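Local coordinates for putative transporter (Clostridium difficile 630, PDB 3LV9), which is a putative membrane transporter of the UPF0053 family, possibly with flavin adenine dinucleotide binding, represented here by its pair of CBS domains, at residues A[79-84]-A[90-95]; A[96-101]-A[110-115]; A[104-109]-A[141-146]. All coordinates share one frame; numbering follows the deposited sequence.

Contact 1: residues A[79-84]-A[90-95]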
ATOM      1  N   TYR A  79       5.170   1.065  12.832  1.00 31.05           N
ATOM      2  CA  TYR A  79       4.379   2.038  13.593  1.00 30.37           C
ATOM      3  C   TYR A  79       3.853   1.340  14.850  1.00 30.72           C
ATOM      4  O   TYR A  79       3.917   1.909  15.943  1.00 31.65           O
ATOM      5  CB  TYR A  79       3.223   2.592  12.757  1.00 30.73           C
ATOM      6  CG  TYR A  79       3.528   3.693  11.732  1.00 31.35           C
ATOM      7  CD1 TYR A  79       4.506   4.639  11.962  1.00 34.29           C
ATOM      8  CD2 TYR A  79       2.773   3.826  10.564  1.00 31.35           C
ATOM      9  CE1 TYR A  79       4.745   5.658  11.074  1.00 33.33           C
ATOM     10  CE2 TYR A  79       3.016   4.856   9.671  1.00 30.76           C
ATOM     11  CZ  TYR A  79       4.013   5.759   9.946  1.00 31.40           C
ATOM     12  OH  TYR A  79       4.321   6.792   9.112  1.00 32.85           O
ATOM     13  N   ASN A  80       3.382   0.106  14.732  1.00 30.23           N
ATOM     14  CA  ASN A  80       2.945  -0.619  15.935  1.00 31.04           C
ATOM     15  C   ASN A  80       4.079  -0.812  16.961  1.00 31.36           C
ATOM     16  O   ASN A  80       3.820  -0.749  18.168  1.00 32.75           O
ATOM     17  CB  ASN A  80       2.336  -1.984  15.585  1.00 31.30           C
ATOM     18  CG  ASN A  80       0.943  -1.869  14.931  1.00 31.62           C
ATOM     19  OD1 ASN A  80       0.235  -0.885  15.140  1.00 33.16           O
ATOM     20  ND2 ASN A  80       0.563  -2.877  14.133  1.00 29.69           N
ATOM     21  N   GLN A  81       5.324  -1.013  16.519  1.00 30.22           N
ATOM     22  CA  GLN A  81       6.424  -1.106  17.486  1.00 29.64           C
ATOM     23  C   GLN A  81       6.557   0.196  18.228  1.00 29.99           C
ATOM     24  O   GLN A  81       6.689   0.219  19.432  1.00 30.71           O
ATOM     25  CB  GLN A  81       7.757  -1.426  16.809  1.00 28.82           C
ATOM     26  CG  GLN A  81       7.975  -2.880  16.548  1.00 26.28           C
ATOM     27  CD  GLN A  81       9.402  -3.198  16.093  1.00 27.93           C
ATOM     28  OE1 GLN A  81      10.144  -2.319  15.592  1.00 24.86           O
ATOM     29  NE2 GLN A  81       9.799  -4.466  16.273  1.00 23.08           N
ATOM     30  N   LYS A  82       6.514   1.292  17.499  1.00 30.09           N
ATOM     31  CA  LYS A  82       6.869   2.568  18.083  1.00 30.35           C
ATOM     32  C   LYS A  82       5.779   3.019  19.027  1.00 30.45           C
ATOM     33  O   LYS A  82       6.050   3.588  20.084  1.00 30.71           O
ATOM     34  CB  LYS A  82       7.069   3.629  17.000  1.00 29.66           C
ATOM     35  CG  LYS A  82       7.473   5.002  17.534  1.00 30.75           C
ATOM     36  CD  LYS A  82       8.916   5.028  18.009  1.00 32.47           C
ATOM     37  CE  LYS A  82       9.314   6.388  18.539  1.00 34.45           C
ATOM     38  NZ  LYS A  82      10.624   6.288  19.286  1.00 32.67           N
ATOM     39  N   ILE A  83       4.549   2.778  18.625  1.00 30.83           N
ATOM     40  CA  ILE A  83       3.412   3.165  19.414  1.00 31.30           C
ATOM     41  C   ILE A  83       3.347   2.322  20.677  1.00 31.53           C
ATOM     42  O   ILE A  83       3.198   2.852  21.771  1.00 31.54           O
ATOM     43  CB  ILE A  83       2.068   2.938  18.681  1.00 31.43           C
ATOM     44  CG1 ILE A  83       1.874   3.921  17.526  1.00 31.88           C
ATOM     45  CG2 ILE A  83       0.900   3.057  19.694  1.00 31.81           C
ATOM     46  CD1 ILE A  83       0.627   3.628  16.682  1.00 27.43           C
ATOM     47  N   ASN A  84       3.444   1.008  20.520  1.00 31.45           N
ATOM     48  CA  ASN A  84       3.288   0.122  21.665  1.00 32.15           C
ATOM     49  C   ASN A  84       4.477   0.205  22.656  1.00 32.37           C
ATOM     50  O   ASN A  84       4.259   0.248  23.877  1.00 32.10           O
ATOM     51  CB  ASN A  84       3.036  -1.309  21.183  1.00 32.30           C
ATOM     52  CG  ASN A  84       1.755  -1.421  20.295  1.00 35.32           C
ATOM     53  OD1 ASN A  84       0.988  -0.442  20.099  1.00 32.66           O
ATOM     54  ND2 ASN A  84       1.527  -2.631  19.757  1.00 38.46           N
ATOM     55  N   LEU A  90      14.192  -3.481  14.359  1.00 31.37           N
ATOM     56  CA  LEU A  90      13.985  -3.942  12.968  1.00 31.39           C
ATOM     57  C   LEU A  90      14.001  -5.468  12.789  1.00 33.07           C
ATOM     58  O   LEU A  90      13.173  -6.065  12.075  1.00 32.95           O
ATOM     59  CB  LEU A  90      15.023  -3.288  12.069  1.00 30.97           C
ATOM     60  CG  LEU A  90      14.832  -1.775  11.910  1.00 28.00           C
ATOM     61  CD1 LEU A  90      16.099  -1.183  11.477  1.00 26.36           C
ATOM     62  CD2 LEU A  90      13.733  -1.428  10.911  1.00 28.07           C
ATOM     63  N   GLU A  91      14.951  -6.092  13.463  1.00 34.56           N
ATOM     64  CA  GLU A  91      15.139  -7.544  13.433  1.00 35.62           C
ATOM     65  C   GLU A  91      13.884  -8.341  13.772  1.00 35.56           C
ATOM     66  O   GLU A  91      13.693  -9.436  13.254  1.00 35.77           O
ATOM     67  CB  GLU A  91      16.307  -7.958  14.371  1.00 36.53           C
ATOM     68  CG  GLU A  91      16.281  -7.317  15.818  1.00 39.78           C
ATOM     69  CD  GLU A  91      16.608  -5.796  15.903  1.00 44.41           C
ATOM     70  OE1 GLU A  91      17.393  -5.260  15.064  1.00 48.63           O
ATOM     71  OE2 GLU A  91      16.092  -5.137  16.844  1.00 48.34           O
ATOM     72  N   GLU A  92      13.042  -7.799  14.647  1.00 35.60           N
ATOM     73  CA  GLU A  92      11.822  -8.487  15.095  1.00 35.80           C
ATOM     74  C   GLU A  92      10.659  -8.390  14.078  1.00 34.67           C
ATOM     75  O   GLU A  92       9.650  -9.130  14.216  1.00 34.75           O
ATOM     76  CB  GLU A  92      11.348  -7.965  16.495  1.00 36.01           C
ATOM     77  CG  GLU A  92      11.884  -8.777  17.691  1.00 39.32           C
ATOM     78  CD  GLU A  92      11.761  -8.063  19.037  1.00 42.45           C
ATOM     79  OE1 GLU A  92      10.795  -7.291  19.216  1.00 45.28           O
ATOM     80  OE2 GLU A  92      12.612  -8.290  19.929  1.00 44.97           O
ATOM     81  N   ILE A  93      10.770  -7.483  13.107  1.00 32.83           N
ATOM     82  CA  ILE A  93       9.707  -7.305  12.099  1.00 32.07           C
ATOM     83  C   ILE A  93      10.219  -7.486  10.690  1.00 32.66           C
ATOM     84  O   ILE A  93       9.485  -7.299   9.718  1.00 32.37           O
ATOM     85  CB  ILE A  93       9.020  -5.938  12.219  1.00 31.38           C
ATOM     86  CG1 ILE A  93      10.052  -4.819  12.199  1.00 30.33           C
ATOM     87  CG2 ILE A  93       8.138  -5.887  13.532  1.00 29.68           C
ATOM     88  CD1 ILE A  93       9.433  -3.429  12.040  1.00 29.93           C
ATOM     89  N   LEU A  94      11.486  -7.876  10.590  1.00 33.72           N
ATOM     90  CA  LEU A  94      12.160  -8.018   9.293  1.00 34.76           C
ATOM     91  C   LEU A  94      11.553  -9.207   8.544  1.00 34.93           C
ATOM     92  O   LEU A  94      11.429 -10.289   9.101  1.00 33.65           O
ATOM     93  CB  LEU A  94      13.669  -8.214   9.520  1.00 34.68           C
ATOM     94  CG  LEU A  94      14.668  -7.950   8.404  1.00 35.67           C
ATOM     95  CD1 LEU A  94      14.509  -6.533   7.903  1.00 33.29           C
ATOM     96  CD2 LEU A  94      16.132  -8.238   8.907  1.00 35.67           C
ATOM     97  N   ARG A  95      11.143  -8.959   7.305  1.00 36.49           N
ATOM     98  CA  ARG A  95      10.478  -9.946   6.417  1.00 37.51           C
ATOM     99  C   ARG A  95      11.368 -10.226   5.192  1.00 37.58           C
ATOM    100  O   ARG A  95      12.037  -9.330   4.708  1.00 36.11           O
ATOM    101  CB  ARG A  95       9.138  -9.387   5.945  1.00 37.79           C
ATOM    102  CG  ARG A  95       8.049  -9.350   7.008  1.00 40.18           C
ATOM    103  CD  ARG A  95       6.934  -8.363   6.658  1.00 43.69           C
ATOM    104  NE  ARG A  95       5.587  -8.886   6.942  1.00 48.84           N
ATOM    105  CZ  ARG A  95       5.051  -9.083   8.151  1.00 51.82           C
ATOM    106  NH1 ARG A  95       5.724  -8.824   9.268  1.00 53.65           N
ATOM    107  NH2 ARG A  95       3.814  -9.559   8.244  1.00 54.45           N
TER
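The side-chain amide of Gln81 lies with one face over Ile93. CG2 of Ile93 comes up beneath the nitrogen end, 3.5 Å from Gln81 NE2, while Ile93 CD1 sits beneath the oxygen end, 3.8 Å from Gln81 OE1, so the two methyls span the amide from one end to the other. Beyond the nitrogen, Glu92 CB stands 3.8 Å from Gln81 NE2. The Glu92 carboxylate is turned almost perpendicular to the amide, with the planes 87° apart, and Glu92 OE1 stays 4.2 Å from Gln81 NE2, too far for a hydrogen bond. Gln81 gets there by running extended beyond CG, its chi2 of -170° carrying the amide straight off the helix.

That helix, 75-85, belongs largely to the first CBS motif of a tandem pair; 90-95 is part of the loop between it and strand 98-101. Leu90 O accepts from Ile93 N at 3.0 Å, a turn that brings Glu92 and Ile93 round to the glutamine. The oxygen of the amide is held by the backbone N of Glu89, just before this turn, which helps fix its rotation. Ile93 also packs on Val73 and Leu78. From the same helix Tyr79 reaches the second subunit, where its OH is hydrogen-bonded to Glu141 OE2 of that neighbouring chain.

Contact 2: residues A[96-101]-A[110-115]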
ATOM      1  N   ASP A  96      11.365 -11.464   4.697  1.00 38.34           N
ATOM      2  CA  ASP A  96      12.305 -11.880   3.635  1.00 38.90           C
ATOM      3  C   ASP A  96      12.004 -11.243   2.283  1.00 38.19           C
ATOM      4  O   ASP A  96      10.846 -10.915   1.990  1.00 38.06           O
ATOM      5  CB  ASP A  96      12.347 -13.403   3.529  1.00 39.51           C
ATOM      6  CG  ASP A  96      13.079 -14.056   4.750  1.00 44.64           C
ATOM      7  OD1 ASP A  96      14.342 -13.978   4.777  1.00 49.95           O
ATOM      8  OD2 ASP A  96      12.403 -14.627   5.678  1.00 47.46           O
ATOM      9  N   ILE A  97      13.057 -11.010   1.489  1.00 37.10           N
ATOM     10  CA  ILE A  97      12.887 -10.621   0.074  1.00 36.87           C
ATOM     11  C   ILE A  97      13.447 -11.726  -0.841  1.00 36.30           C
ATOM     12  O   ILE A  97      14.141 -12.666  -0.407  1.00 34.98           O
ATOM     13  CB  ILE A  97      13.558  -9.242  -0.332  1.00 37.47           C
ATOM     14  CG1 ILE A  97      14.920  -9.072   0.333  1.00 38.15           C
ATOM     15  CG2 ILE A  97      12.682  -8.017  -0.027  1.00 36.21           C
ATOM     16  CD1 ILE A  97      15.945 -10.042  -0.164  1.00 39.80           C
ATOM     17  N   ILE A  98      13.113 -11.594  -2.118  1.00 36.23           N
ATOM     18  CA  ILE A  98      13.739 -12.372  -3.183  1.00 36.48           C
ATOM     19  C   ILE A  98      14.594 -11.442  -4.052  1.00 35.68           C
ATOM     20  O   ILE A  98      14.376 -10.225  -4.089  1.00 34.39           O
ATOM     21  CB  ILE A  98      12.676 -13.109  -4.045  1.00 36.96           C
ATOM     22  CG1 ILE A  98      11.708 -12.135  -4.721  1.00 37.72           C
ATOM     23  CG2 ILE A  98      11.838 -14.067  -3.176  1.00 39.01           C
ATOM     24  CD1 ILE A  98      10.992 -12.789  -5.867  1.00 39.52           C
ATOM     25  N   TYR A  99      15.557 -12.024  -4.752  1.00 35.73           N
ATOM     26  CA  TYR A  99      16.416 -11.263  -5.672  1.00 35.86           C
ATOM     27  C   TYR A  99      16.161 -11.788  -7.050  1.00 35.95           C
ATOM     28  O   TYR A  99      16.102 -13.006  -7.252  1.00 36.29           O
ATOM     29  CB  TYR A  99      17.906 -11.406  -5.342  1.00 36.03           C
ATOM     30  CG  TYR A  99      18.302 -10.937  -3.948  1.00 36.39           C
ATOM     31  CD1 TYR A  99      18.825  -9.672  -3.737  1.00 35.83           C
ATOM     32  CD2 TYR A  99      18.143 -11.761  -2.843  1.00 35.91           C
ATOM     33  CE1 TYR A  99      19.182  -9.251  -2.475  1.00 35.34           C
ATOM     34  CE2 TYR A  99      18.491 -11.324  -1.573  1.00 35.56           C
ATOM     35  CZ  TYR A  99      19.005 -10.066  -1.402  1.00 33.58           C
ATOM     36  OH  TYR A  99      19.371  -9.634  -0.133  1.00 33.93           O
ATOM     37  N   ILE A 100      15.962 -10.874  -7.991  1.00 35.87           N
ATOM     38  CA  ILE A 100      15.826 -11.233  -9.390  1.00 36.23           C
ATOM     39  C   ILE A 100      16.787 -10.400 -10.231  1.00 35.26           C
ATOM     40  O   ILE A 100      17.154  -9.289  -9.867  1.00 35.50           O
ATOM     41  CB  ILE A 100      14.387 -11.023  -9.897  1.00 36.23           C
ATOM     42  CG1 ILE A 100      13.908  -9.599  -9.635  1.00 38.16           C
ATOM     43  CG2 ILE A 100      13.451 -11.897  -9.168  1.00 37.01           C
ATOM     44  CD1 ILE A 100      12.842  -9.190 -10.585  1.00 39.38           C
ATOM     45  N   SER A 101      17.180 -10.950 -11.363  1.00 35.05           N
ATOM     46  CA  SER A 101      18.071 -10.265 -12.307  1.00 34.72           C
ATOM     47  C   SER A 101      17.328  -9.209 -13.088  1.00 33.94           C
ATOM     48  O   SER A 101      16.146  -9.386 -13.414  1.00 33.93           O
ATOM     49  CB  SER A 101      18.678 -11.220 -13.324  1.00 34.30           C
ATOM     50  OG  SER A 101      19.329 -10.457 -14.318  1.00 34.99           O
ATOM     51  N   LEU A 110       6.817 -11.889 -12.641  1.00 38.71           N
ATOM     52  CA  LEU A 110       5.547 -12.094 -11.946  1.00 39.91           C
ATOM     53  C   LEU A 110       5.423 -13.555 -11.532  1.00 40.61           C
ATOM     54  O   LEU A 110       5.080 -13.847 -10.391  1.00 40.93           O
ATOM     55  CB  LEU A 110       4.374 -11.659 -12.826  1.00 39.73           C
ATOM     56  CG  LEU A 110       2.955 -11.710 -12.242  1.00 41.38           C
ATOM     57  CD1 LEU A 110       2.768 -10.683 -11.117  1.00 38.67           C
ATOM     58  CD2 LEU A 110       1.891 -11.527 -13.370  1.00 39.67           C
ATOM     59  N   GLU A 111       5.716 -14.464 -12.471  1.00 41.75           N
ATOM     60  CA  GLU A 111       5.659 -15.911 -12.228  1.00 41.99           C
ATOM     61  C   GLU A 111       6.463 -16.231 -10.977  1.00 41.19           C
ATOM     62  O   GLU A 111       5.968 -16.921 -10.092  1.00 42.52           O
ATOM     63  CB  GLU A 111       6.238 -16.720 -13.424  1.00 42.64           C
ATOM     64  CG  GLU A 111       5.305 -16.934 -14.654  1.00 45.82           C
ATOM     65  CD  GLU A 111       5.958 -17.755 -15.822  1.00 49.85           C
ATOM     66  OE1 GLU A 111       6.985 -18.463 -15.600  1.00 52.97           O
ATOM     67  OE2 GLU A 111       5.430 -17.704 -16.965  1.00 51.16           O
ATOM     68  N   ARG A 112       7.694 -15.721 -10.926  0.50 40.50           N
ATOM     69  CA  ARG A 112       8.655 -15.990  -9.861  0.50 39.79           C
ATOM     70  C   ARG A 112       8.150 -15.498  -8.504  0.50 40.03           C
ATOM     71  O   ARG A 112       8.086 -16.252  -7.537  0.50 39.83           O
ATOM     72  CB  ARG A 112       9.974 -15.289 -10.226  0.50 39.54           C
ATOM     73  CG  ARG A 112      11.152 -15.533  -9.312  0.50 37.72           C
ATOM     74  CD  ARG A 112      11.848 -16.852  -9.622  0.50 36.45           C
ATOM     75  NE  ARG A 112      12.268 -17.009 -11.022  0.50 33.61           N
ATOM     76  CZ  ARG A 112      13.510 -16.834 -11.465  0.50 30.55           C
ATOM     77  NH1 ARG A 112      14.484 -16.454 -10.644  0.50 29.01           N
ATOM     78  NH2 ARG A 112      13.772 -17.026 -12.743  0.50 29.27           N
ATOM     79  N   ILE A 113       7.790 -14.221  -8.447  1.00 40.47           N
ATOM     80  CA  ILE A 113       7.355 -13.582  -7.207  1.00 40.36           C
ATOM     81  C   ILE A 113       6.045 -14.172  -6.784  1.00 40.83           C
ATOM     82  O   ILE A 113       5.819 -14.352  -5.589  1.00 41.20           O
ATOM     83  CB  ILE A 113       7.204 -12.049  -7.377  1.00 40.57           C
ATOM     84  CG1 ILE A 113       8.569 -11.407  -7.646  1.00 40.06           C
ATOM     85  CG2 ILE A 113       6.615 -11.388  -6.146  1.00 40.01           C
ATOM     86  CD1 ILE A 113       8.438  -9.941  -8.029  1.00 41.80           C
ATOM     87  N   ARG A 114       5.183 -14.493  -7.752  1.00 40.81           N
ATOM     88  CA  ARG A 114       3.939 -15.145  -7.420  1.00 41.15           C
ATOM     89  C   ARG A 114       4.275 -16.493  -6.723  1.00 41.51           C
ATOM     90  O   ARG A 114       3.734 -16.778  -5.637  1.00 42.02           O
ATOM     91  CB  ARG A 114       3.018 -15.283  -8.655  1.00 41.00           C
ATOM     92  N   LYS A 115       5.209 -17.268  -7.296  1.00 41.38           N
ATOM     93  CA  LYS A 115       5.567 -18.615  -6.775  1.00 41.36           C
ATOM     94  C   LYS A 115       6.097 -18.584  -5.347  1.00 41.35           C
ATOM     95  O   LYS A 115       5.729 -19.437  -4.536  1.00 40.50           O
ATOM     96  CB  LYS A 115       6.601 -19.317  -7.670  1.00 41.35           C
TER
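Apolar packing between Ile98 and Ile113 carries this contact. The delta methyl of Ile98 meets the flank of Ile113, with Ile98 CD1 only 3.3 Å from Ile113 CG1, a short approach even for close-packed aliphatic groups; Ile98 CD1 also lies 4.0 Å from Ile113 CA, so it presses against the helix surface itself. The chi1 of Ile98, 61°, aims its CG1 branch at the helix, and the extended chi2 of 162° carries CD1 the rest of the way.

Looser van der Waals contact comes from the aliphatic part of Arg112, which is modelled in two conformers, so this part is less certain. In one of them Arg112 CG lies 4.3 Å from Ile100 CG2 and 4.4 Å from Ile98 CD1. Polar bonding plays no part: no hydrogen bond joins the segments.

The strand and the helix run nearly antiparallel, at 169°, with axes 10.1 Å apart, as expected for a beta-alpha-beta crossover. Helix 106-116 leads on to strand 120-124, which lies parallel to strand 98-101 and is hydrogen-bonded to it through Ile98 and Ile100. Ala121 of that strand touches both Ile98 and Ile113, and helix 136-145 packs against the crossover helix, Ile139 on Ile113.

Contact 3: residues A[104-109]-A[141-146]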
ATOM      1  N   LEU A 104      15.628 -10.342 -16.260  1.00 33.19           N
ATOM      2  CA  LEU A 104      14.399 -11.124 -16.251  1.00 33.62           C
ATOM      3  C   LEU A 104      13.325 -10.314 -16.921  1.00 33.46           C
ATOM      4  O   LEU A 104      13.233  -9.110 -16.697  1.00 32.55           O
ATOM      5  CB  LEU A 104      13.951 -11.428 -14.840  1.00 33.61           C
ATOM      6  CG  LEU A 104      12.982 -12.587 -14.795  1.00 35.36           C
ATOM      7  CD1 LEU A 104      13.622 -13.789 -15.501  1.00 36.64           C
ATOM      8  CD2 LEU A 104      12.563 -12.910 -13.308  1.00 36.61           C
ATOM      9  N   THR A 105      12.518 -10.959 -17.757  1.00 34.01           N
ATOM     10  CA  THR A 105      11.402 -10.266 -18.419  1.00 34.09           C
ATOM     11  C   THR A 105      10.255 -10.086 -17.434  1.00 34.97           C
ATOM     12  O   THR A 105      10.090 -10.872 -16.497  1.00 35.53           O
ATOM     13  CB  THR A 105      10.891 -11.057 -19.634  1.00 34.23           C
ATOM     14  OG1 THR A 105      10.691 -12.411 -19.250  1.00 33.55           O
ATOM     15  CG2 THR A 105      11.903 -11.029 -20.800  1.00 33.47           C
ATOM     16  N   ILE A 106       9.431  -9.073 -17.656  1.00 35.68           N
ATOM     17  CA  ILE A 106       8.367  -8.744 -16.703  1.00 35.80           C
ATOM     18  C   ILE A 106       7.411  -9.905 -16.384  1.00 36.01           C
ATOM     19  O   ILE A 106       6.969 -10.020 -15.272  1.00 35.63           O
ATOM     20  CB  ILE A 106       7.589  -7.508 -17.174  1.00 36.17           C
ATOM     21  CG1 ILE A 106       8.550  -6.311 -17.269  1.00 37.55           C
ATOM     22  CG2 ILE A 106       6.489  -7.173 -16.214  1.00 35.19           C
ATOM     23  CD1 ILE A 106       7.906  -5.026 -17.812  1.00 39.61           C
ATOM     24  N   ASP A 107       7.124 -10.773 -17.350  1.00 37.06           N
ATOM     25  CA  ASP A 107       6.210 -11.925 -17.145  1.00 37.97           C
ATOM     26  C   ASP A 107       6.810 -13.057 -16.280  1.00 37.80           C
ATOM     27  O   ASP A 107       6.100 -13.720 -15.514  1.00 36.86           O
ATOM     28  CB  ASP A 107       5.746 -12.520 -18.500  1.00 38.59           C
ATOM     29  CG  ASP A 107       6.903 -12.844 -19.426  1.00 41.00           C
ATOM     30  OD1 ASP A 107       8.029 -12.379 -19.123  1.00 46.56           O
ATOM     31  OD2 ASP A 107       6.706 -13.523 -20.460  1.00 44.94           O
ATOM     32  N   LYS A 108       8.109 -13.287 -16.426  1.00 37.88           N
ATOM     33  CA  LYS A 108       8.795 -14.298 -15.634  1.00 38.18           C
ATOM     34  C   LYS A 108       9.076 -13.790 -14.217  1.00 37.93           C
ATOM     35  O   LYS A 108       9.143 -14.566 -13.263  1.00 38.53           O
ATOM     36  CB  LYS A 108      10.081 -14.702 -16.341  1.00 38.87           C
ATOM     37  CG  LYS A 108       9.828 -15.281 -17.709  1.00 40.01           C
ATOM     38  CD  LYS A 108      11.139 -15.736 -18.329  1.00 44.65           C
ATOM     39  CE  LYS A 108      10.957 -16.178 -19.814  1.00 47.68           C
ATOM     40  NZ  LYS A 108      12.162 -15.841 -20.687  1.00 48.63           N
ATOM     41  N   ALA A 109       9.204 -12.478 -14.075  1.00 37.49           N
ATOM     42  CA  ALA A 109       9.240 -11.841 -12.773  1.00 37.29           C
ATOM     43  C   ALA A 109       7.948 -12.089 -11.993  1.00 37.76           C
ATOM     44  O   ALA A 109       7.962 -12.454 -10.812  1.00 37.09           O
ATOM     45  CB  ALA A 109       9.452 -10.381 -12.951  1.00 36.72           C
ATOM     46  N   GLU A 141       0.586  -3.656 -12.867  1.00 30.34           N
ATOM     47  CA  GLU A 141       0.287  -2.365 -13.522  1.00 32.18           C
ATOM     48  C   GLU A 141       0.829  -2.329 -14.966  1.00 33.01           C
ATOM     49  O   GLU A 141       0.098  -2.067 -15.925  1.00 32.29           O
ATOM     50  CB  GLU A 141       0.847  -1.216 -12.672  1.00 32.72           C
ATOM     51  CG  GLU A 141       0.300   0.170 -12.995  1.00 35.85           C
ATOM     52  CD  GLU A 141       0.039   1.051 -11.720  1.00 41.04           C
ATOM     53  OE1 GLU A 141       0.769   2.063 -11.555  1.00 39.96           O
ATOM     54  OE2 GLU A 141      -0.896   0.744 -10.900  1.00 41.95           O
ATOM     55  N   GLU A 142       2.100  -2.687 -15.126  1.00 34.01           N
ATOM     56  CA  GLU A 142       2.685  -2.819 -16.448  1.00 34.33           C
ATOM     57  C   GLU A 142       1.991  -3.862 -17.385  1.00 34.34           C
ATOM     58  O   GLU A 142       1.694  -3.564 -18.556  1.00 33.57           O
ATOM     59  CB  GLU A 142       4.170  -3.129 -16.314  1.00 34.96           C
ATOM     60  CG  GLU A 142       4.949  -2.896 -17.598  1.00 37.61           C
ATOM     61  CD  GLU A 142       5.067  -1.416 -17.945  1.00 41.98           C
ATOM     62  OE1 GLU A 142       4.712  -0.570 -17.083  1.00 46.01           O
ATOM     63  OE2 GLU A 142       5.528  -1.096 -19.070  1.00 44.07           O
ATOM     64  N   ILE A 143       1.729  -5.068 -16.888  1.00 34.44           N
ATOM     65  CA  ILE A 143       1.110  -6.109 -17.726  1.00 34.68           C
ATOM     66  C   ILE A 143      -0.304  -5.755 -18.228  1.00 35.32           C
ATOM     67  O   ILE A 143      -0.592  -5.935 -19.412  1.00 36.37           O
ATOM     68  CB  ILE A 143       1.043  -7.478 -16.999  1.00 34.79           C
ATOM     69  CG1 ILE A 143       2.465  -8.035 -16.768  1.00 34.97           C
ATOM     70  CG2 ILE A 143       0.223  -8.459 -17.816  1.00 32.76           C
ATOM     71  CD1 ILE A 143       2.557  -9.139 -15.746  1.00 33.11           C
ATOM     72  N   VAL A 144      -1.167  -5.267 -17.338  1.00 35.44           N
ATOM     73  CA  VAL A 144      -2.541  -4.928 -17.689  1.00 36.25           C
ATOM     74  C   VAL A 144      -2.522  -3.755 -18.653  1.00 36.99           C
ATOM     75  O   VAL A 144      -3.443  -3.572 -19.432  1.00 37.39           O
ATOM     76  CB  VAL A 144      -3.412  -4.519 -16.476  1.00 35.96           C
ATOM     77  CG1 VAL A 144      -4.822  -5.012 -16.651  1.00 35.30           C
ATOM     78  CG2 VAL A 144      -2.912  -5.104 -15.248  1.00 37.17           C
ATOM     79  N   GLY A 145      -1.460  -2.964 -18.593  1.00 37.70           N
ATOM     80  CA  GLY A 145      -1.216  -1.996 -19.618  1.00 38.64           C
ATOM     81  C   GLY A 145      -1.335  -2.593 -21.018  1.00 39.53           C
ATOM     82  O   GLY A 145      -2.052  -2.057 -21.847  1.00 40.15           O
ATOM     83  N   GLU A 146      -0.646  -3.695 -21.296  1.00 40.22           N
ATOM     84  CA  GLU A 146      -0.615  -4.207 -22.664  1.00 40.94           C
ATOM     85  C   GLU A 146      -1.932  -4.892 -23.065  1.00 41.77           C
ATOM     86  O   GLU A 146      -2.104  -5.230 -24.232  1.00 42.22           O
ATOM     87  CB  GLU A 146       0.587  -5.143 -22.888  1.00 40.35           C
TER
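Ile106, in the first turn of helix 106-116, faces Glu142 and Ile143 on helix 136-145. These are the two helices of the second CBS motif, and they meet here about 17 Å from the centre of the chain, measured to the centre of the contact. Thr105 occupies the N-cap position, and its carbonyl O accepts from Ala109 N at 3.0 Å to start the regular helical bonding. On the other side Gly145 N is bonded to Glu141 O at 3.2 Å. No hydrogen bond passes between the segments.

Side chains alone make the join, and Ile106 divides its two branches between two partners. Its delta methyl abuts the aliphatic part of Glu142, Ile106 CD1 to Glu142 CG 3.7 Å, with the two chains roughly perpendicular. The other branch meets Ile143, Ile106 CG2 to Ile143 CG1 4.2 Å, where the two isoleucines pass alongside, pointing opposite ways. Past CG the Glu142 chain turns, and its OE2 is engaged by a salt bridge to Lys23 NZ; Lys23 also forms a backbone hydrogen bond with Ile106, so it touches both sides of the join. Ile143 has a further neighbour in Ile83 of the second subunit.

Beside the packed residues, the start of helix 106-116 is braced internally: Thr105 OG1 donates to Asp107 OD1 at 2.7 Å, meeting the carboxylate oxygen nearly along its C-O bond.

In the fold
Following the chain from the N terminus, contact 1 comes first: it folds the loop before strand 98-101 back on helix 75-85 across the five residues 85-89, and is complete before contact 2 opens at 96. Contact 2 closes the short passage from strand 98-101 into helix 106-116, tying together the first two elements of the beta-alpha-beta unit. Contact 3 begins inside that passage and joins the same helix to helix 136-145, so contacts 2 and 3 cross rather than nest. They also touch, Leu110 CD2 lying 3.4 Å from Ile143 CD1. Contacts 1 and 3, their centres about 32 Å apart on opposite sides of the chain's centre, both border the second subunit.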